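Local atomic coordinates of uncharacterized protein (Staphylococcus aureus subsp. aureus, PDB entry 4H0A), a protein that is of unknown function but belongs to the CAP family of cysteine-rich secretory proteins and joins a CAP domain to a CAP-associated N-terminal region. Residues N71-F74 / S79-I82; Y158-S163 / S288-D293. All coordinates share one frame; numbering follows the deposited sequence.

Interactions 1 and 2 both reach the same antiparallel sheet of the CAP-associated N-terminal region but differ in kind. Interaction 1 (71-74 with 79-82) is local, pairing the two strands of a beta hairpin; interaction 2 (158-163 with 288-293) spans 124 intervening residues and brings the end of strand 153-159 against the CAP domain. Their centres are 22 Å apart, on opposite sides of the centre of the chain, and their nearest atoms remain about 10 Å apart, so they do not touch. Both contacts meet the CAP domain: Tyr80 hydrogen-bonds Glu211 on helix 201-219, and residues 288-293 run from helix 282-290 into helix 293-299.

Interaction 1: residues N71-F74 / S79-I82; sequences NYVF and SYYI. With EDO (1,2-ethanediol), chain C; EDO (1,2-ethanediol), chain E.
Phe74 and Tyr81 are joined by two backbone hydrogen bonds, which define them as an antiparallel hydrogen-bonded pair. Phe74 N donates to Tyr81 O at 3.0 Å, with 162° at the hydrogen, and Tyr81 N returns to Phe74 O at 2.9 Å. Val73 and Ile82 form the adjoining non-hydrogen-bonded pair, where Val73 CA brings its hydrogen to Tyr81 O at 3.4 Å. The segment axes, 176° apart, confirm that the strands run antiparallel.

Side-chain packing occurs on both faces. On the Val73 and Ile82 face, the side chain of Tyr80 from the same strand also reaches across: CG stands anti to the backbone N (chi1 -177°), and CE1 of its ring comes within 3.9 Å of Val73 CG1. Ile82 packs its CG2 methyl against the polar amide of Asn71, 3.5 Å from ND2. On the other face, Tyr81 CD2 lies 4.0 Å from Phe74 CB, so the contact is made by CB of Phe74, not by its ring.

Polar side-chain ends find partners beyond the pair. Asn71 ND2 gives a nearly straight bond to O2 of an ethanediol (chain C), probably from the crystallisation liquor, at 2.9 Å, while OD1 bonds Ser84. Ser79 OG bonds Asp76, and a second ethanediol reaches it only weakly.

The hairpin is flanked in the sheet by strand 61-65 beside 69-76 and strand 89-96 beside 79-86. Tyr81 meets the rings of Trp44 and Phe56, whereas Tyr80 and Val73 touch helix 201-219, where Tyr80 OH hydrogen-bonds Glu211.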
loop_
_atom_site.group_PDB
_atom_site.type_symbol
_atom_site.label_atom_id
_atom_site.label_comp_id
_atom_site.label_asym_id
_atom_site.label_seq_id
_atom_site.Cartn_x
_atom_site.Cartn_y
_atom_site.Cartn_z
ATOM N N ASN A 71 4.669 3.875 12.566
ATOM C CA ASN A 71 5.025 4.256 11.200
ATOM C C ASN A 71 5.592 5.654 11.173
ATOM O O ASN A 71 5.108 6.521 11.892
ATOM C CB ASN A 71 3.817 4.162 10.265
ATOM C CG ASN A 71 3.685 2.833 9.556
ATOM O OD1 ASN A 71 4.521 1.957 9.689
ATOM N ND2 ASN A 71 2.633 2.640 8.802
ATOM N N TYR A 72 6.647 5.858 10.369
ATOM C CA TYR A 72 7.302 7.147 10.147
ATOM C C TYR A 72 7.171 7.445 8.689
ATOM O O TYR A 72 7.557 6.595 7.882
ATOM C CB TYR A 72 8.793 7.093 10.536
ATOM C CG TYR A 72 9.053 6.953 12.014
ATOM C CD1 TYR A 72 8.805 5.754 12.674
ATOM C CD2 TYR A 72 9.619 7.997 12.742
ATOM C CE1 TYR A 72 9.019 5.629 14.046
ATOM C CE2 TYR A 72 9.864 7.873 14.108
ATOM C CZ TYR A 72 9.544 6.692 14.757
ATOM O OH TYR A 72 9.792 6.552 16.094
ATOM N N VAL A 73 6.653 8.619 8.321
ATOM C CA VAL A 73 6.539 8.933 6.903
ATOM C C VAL A 73 7.543 10.015 6.589
ATOM O O VAL A 73 7.573 11.041 7.273
ATOM C CB VAL A 73 5.100 9.330 6.512
ATOM C CG1 VAL A 73 4.998 9.652 5.015
ATOM C CG2 VAL A 73 4.127 8.217 6.896
ATOM N N PHE A 74 8.377 9.789 5.561
ATOM C CA PHE A 74 9.356 10.766 5.094
ATOM C C PHE A 74 9.061 11.044 3.643
ATOM O O PHE A 74 9.005 10.102 2.853
ATOM C CB PHE A 74 10.789 10.238 5.236
ATOM C CG PHE A 74 11.234 9.914 6.628
ATOM C CD1 PHE A 74 11.044 8.640 7.157
ATOM C CD2 PHE A 74 11.909 10.855 7.396
ATOM C CE1 PHE A 74 11.503 8.325 8.433
ATOM C CE2 PHE A 74 12.376 10.533 8.668
ATOM C CZ PHE A 74 12.170 9.272 9.179
ATOM N N SER A 79 10.781 11.662 -3.502
ATOM C CA SER A 79 10.772 10.401 -2.776
ATOM C C SER A 79 9.620 10.317 -1.801
ATOM O O SER A 79 9.097 11.339 -1.355
ATOM C CB SER A 79 12.084 10.229 -2.021
ATOM O OG SER A 79 12.272 11.281 -1.088
ATOM N N TYR A 80 9.232 9.078 -1.478
ATOM C CA TYR A 80 8.158 8.810 -0.539
ATOM C C TYR A 80 8.466 7.525 0.194
ATOM O O TYR A 80 8.638 6.492 -0.456
ATOM C CB TYR A 80 6.823 8.721 -1.292
ATOM C CG TYR A 80 5.652 8.508 -0.360
ATOM C CD1 TYR A 80 5.067 9.578 0.311
ATOM C CD2 TYR A 80 5.188 7.226 -0.074
ATOM C CE1 TYR A 80 4.037 9.384 1.226
ATOM C CE2 TYR A 80 4.143 7.021 0.828
ATOM C CZ TYR A 80 3.573 8.102 1.479
ATOM O OH TYR A 80 2.524 7.893 2.342
ATOM N N TYR A 81 8.551 7.575 1.535
ATOM C CA TYR A 81 8.845 6.402 2.353
ATOM C C TYR A 81 7.859 6.232 3.497
ATOM O O TYR A 81 7.608 7.206 4.214
ATOM C CB TYR A 81 10.247 6.523 2.977
ATOM C CG TYR A 81 11.355 6.868 2.016
ATOM C CD1 TYR A 81 11.948 5.888 1.222
ATOM C CD2 TYR A 81 11.870 8.158 1.950
ATOM C CE1 TYR A 81 13.012 6.191 0.377
ATOM C CE2 TYR A 81 12.941 8.466 1.116
ATOM C CZ TYR A 81 13.508 7.479 0.328
ATOM O OH TYR A 81 14.582 7.754 -0.492
ATOM N N ILE A 82 7.334 5.016 3.691
ATOM C CA ILE A 82 6.561 4.640 4.874
ATOM C C ILE A 82 7.461 3.650 5.580
ATOM O O ILE A 82 7.667 2.540 5.074
ATOM C CB ILE A 82 5.135 4.077 4.644
ATOM C CG1 ILE A 82 4.264 5.066 3.848
ATOM C CG2 ILE A 82 4.487 3.749 6.033
ATOM C CD1 ILE A 82 2.942 4.446 3.322
HETATM C C1 EDO C . 3.158 0.312 5.059
HETATM O O1 EDO C . 4.332 -0.258 4.509
HETATM C C2 EDO C . 3.142 -0.166 6.535
HETATM O O2 EDO C . 1.983 0.290 7.192
HETATM C C1 EDO E . 13.351 13.590 2.908
HETATM O O1 EDO E . 12.220 13.881 3.696
HETATM C C2 EDO E . 13.231 12.163 2.359
HETATM O O2 EDO E . 14.293 11.955 1.445
#

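Interaction 2: residues Y158-S163 / S288-D293; sequences YSDQQS and SWMNSD
An Asx motif at the end of strand 153-159 faces the C-terminal end of helix 282-290, bringing the CAP-associated N-terminal region against the CAP domain. The motif rests on Asp160 OD2, which accepts from Ser163 N at 2.9 Å (165° at the hydrogen) and from Ser163 OG at 2.7 Å. The two donors arrive from opposite faces of the carboxylate plane, both on the anti side of OD2, and so restrain the carboxylate's rotation. Lys220 forms a salt bridge with the same oxygen, which would probably stabilise its negative charge.

With chi1 at -161° the Asp160 carboxylate swings toward the helix end, and OD1 is the oxygen that comes up to the methyl CE of selenomethionine Met290, a close approach of 3.1 Å. Arg296, of helix 293-299, lies at long, weak ion-pair range of OD1. Met290 bends at both chi2 and chi3 to bring its methyl up, and its side chain crosses that of Asp160 at about a right angle. Leu167, from strand 166-172, touches both of them.

Asn291 is the first residue to leave helical geometry, and its side chain is tied at both ends: ND2 bonds His287 O, in the preceding helical turn, and OD1 bonds Thr144 OG1 of helix 139-144 across the interface. Ser292 then takes the N-cap position of helix 293-299, so the chain passes almost at once from one helix to the next. The Gln161 side chain, extended beyond CG, crosses that of Asn291 obliquely, with amide planes 82° apart and Gln161 CB 3.6 Å from Asn291 OD1. The contact buries Gln161 N, which has no partner in the model.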
loop_
_atom_site.group_PDB
_atom_site.type_symbol
_atom_site.label_atom_id
_atom_site.label_comp_id
_atom_site.label_asym_id
_atom_site.label_seq_id
_atom_site.Cartn_x
_atom_site.Cartn_y
_atom_site.Cartn_z
ATOM N N TYR A 158 6.166 -4.244 -6.469
ATOM C CA TYR A 158 4.867 -3.920 -7.054
ATOM C C TYR A 158 5.025 -3.485 -8.486
ATOM O O TYR A 158 5.749 -2.528 -8.741
ATOM C CB TYR A 158 4.191 -2.810 -6.249
ATOM C CG TYR A 158 3.921 -3.219 -4.821
ATOM C CD1 TYR A 158 2.861 -4.055 -4.505
ATOM C CD2 TYR A 158 4.748 -2.796 -3.785
ATOM C CE1 TYR A 158 2.606 -4.440 -3.189
ATOM C CE2 TYR A 158 4.512 -3.181 -2.468
ATOM C CZ TYR A 158 3.428 -3.988 -2.169
ATOM O OH TYR A 158 3.196 -4.343 -0.863
ATOM N N SER A 159 4.354 -4.173 -9.418
ATOM C CA SER A 159 4.419 -3.836 -10.844
ATOM C C SER A 159 3.060 -3.541 -11.385
ATOM O O SER A 159 2.049 -3.990 -10.843
ATOM C CB SER A 159 5.027 -4.962 -11.672
ATOM O OG SER A 159 6.307 -5.343 -11.200
ATOM N N ASP A 160 3.050 -2.838 -12.509
ATOM C CA ASP A 160 1.833 -2.454 -13.194
ATOM C C ASP A 160 1.414 -3.594 -14.126
ATOM O O ASP A 160 2.252 -4.129 -14.848
ATOM C CB ASP A 160 2.113 -1.163 -13.971
ATOM C CG ASP A 160 0.893 -0.370 -14.384
ATOM O OD1 ASP A 160 0.017 -0.148 -13.533
ATOM O OD2 ASP A 160 0.833 0.056 -15.559
ATOM N N GLN A 161 0.133 -3.968 -14.119
ATOM C CA GLN A 161 -0.361 -5.043 -14.984
ATOM C C GLN A 161 -0.384 -4.574 -16.460
ATOM O O GLN A 161 -0.279 -5.403 -17.359
ATOM C CB GLN A 161 -1.763 -5.499 -14.525
ATOM C CG GLN A 161 -2.055 -6.978 -14.747
ATOM C CD GLN A 161 -3.349 -7.374 -14.068
ATOM O OE1 GLN A 161 -4.398 -6.752 -14.283
ATOM N NE2 GLN A 161 -3.319 -8.408 -13.230
ATOM N N GLN A 162 -0.494 -3.244 -16.696
ATOM C CA GLN A 162 -0.525 -2.655 -18.037
ATOM C C GLN A 162 0.878 -2.350 -18.558
ATOM O O GLN A 162 1.240 -2.854 -19.615
ATOM C CB GLN A 162 -1.368 -1.364 -18.051
ATOM C CG GLN A 162 -2.844 -1.613 -18.337
ATOM C CD GLN A 162 -3.106 -1.870 -19.798
ATOM O OE1 GLN A 162 -3.423 -2.992 -20.207
ATOM N NE2 GLN A 162 -2.961 -0.841 -20.619
ATOM N N SER A 163 1.653 -1.500 -17.859
ATOM C CA SER A 163 3.000 -1.136 -18.324
ATOM C C SER A 163 4.059 -2.201 -18.001
ATOM O O SER A 163 5.095 -2.205 -18.655
ATOM C CB SER A 163 3.436 0.207 -17.746
ATOM O OG SER A 163 3.464 0.215 -16.331
ATOM N N SER A 288 -4.131 -4.060 -5.236
ATOM C CA SER A 288 -5.362 -4.703 -5.702
ATOM C C SER A 288 -6.160 -3.774 -6.615
ATOM O O SER A 288 -6.678 -4.238 -7.626
ATOM C CB SER A 288 -6.215 -5.172 -4.529
ATOM O OG SER A 288 -5.549 -6.220 -3.844
ATOM N N TRP A 289 -6.208 -2.461 -6.310
ATOM C CA TRP A 289 -6.900 -1.504 -7.187
ATOM C C TRP A 289 -6.128 -1.312 -8.500
ATOM O O TRP A 289 -6.744 -1.292 -9.567
ATOM C CB TRP A 289 -7.109 -0.154 -6.482
ATOM C CG TRP A 289 -8.136 -0.181 -5.387
ATOM C CD1 TRP A 289 -8.897 -1.242 -4.993
ATOM C CD2 TRP A 289 -8.478 0.902 -4.516
ATOM N NE1 TRP A 289 -9.721 -0.874 -3.959
ATOM C CE2 TRP A 289 -9.454 0.424 -3.615
ATOM C CE3 TRP A 289 -8.053 2.233 -4.405
ATOM C CZ2 TRP A 289 -10.043 1.244 -2.646
ATOM C CZ3 TRP A 289 -8.644 3.046 -3.451
ATOM C CH2 TRP A 289 -9.623 2.551 -2.584
HETATM N N MSE A 290 -4.789 -1.225 -8.432
HETATM C CA MSE A 290 -3.942 -1.068 -9.625
HETATM C C MSE A 290 -4.031 -2.295 -10.564
HETATM O O MSE A 290 -3.768 -2.150 -11.756
HETATM C CB MSE A 290 -2.459 -0.855 -9.231
HETATM C CG MSE A 290 -2.139 0.508 -8.571
HETATM SE SE MSE A 290 -2.290 2.005 -9.768
HETATM C CE MSE A 290 -1.013 1.521 -11.128
ATOM N N ASN A 291 -4.391 -3.495 -10.038
ATOM C CA ASN A 291 -4.479 -4.721 -10.848
ATOM C C ASN A 291 -5.933 -5.079 -11.218
ATOM O O ASN A 291 -6.197 -6.186 -11.687
ATOM C CB ASN A 291 -3.770 -5.866 -10.133
ATOM C CG ASN A 291 -2.273 -5.697 -10.207
ATOM O OD1 ASN A 291 -1.609 -6.346 -11.000
ATOM N ND2 ASN A 291 -1.703 -4.772 -9.445
ATOM N N SER A 292 -6.850 -4.105 -11.085
ATOM C CA SER A 292 -8.240 -4.193 -11.510
ATOM C C SER A 292 -8.445 -3.042 -12.481
ATOM O O SER A 292 -8.340 -1.891 -12.059
ATOM C CB SER A 292 -9.173 -4.106 -10.307
ATOM O OG SER A 292 -10.515 -3.887 -10.710
ATOM N N ASP A 293 -8.647 -3.332 -13.784
ATOM C CA ASP A 293 -8.777 -2.309 -14.833
ATOM C C ASP A 293 -9.749 -1.186 -14.461
ATOM O O ASP A 293 -9.419 -0.008 -14.632
ATOM C CB ASP A 293 -9.239 -2.950 -16.154
ATOM C CG ASP A 293 -9.398 -1.952 -17.289
ATOM O OD1 ASP A 293 -8.393 -1.293 -17.648
ATOM O OD2 ASP A 293 -10.534 -1.806 -17.798
#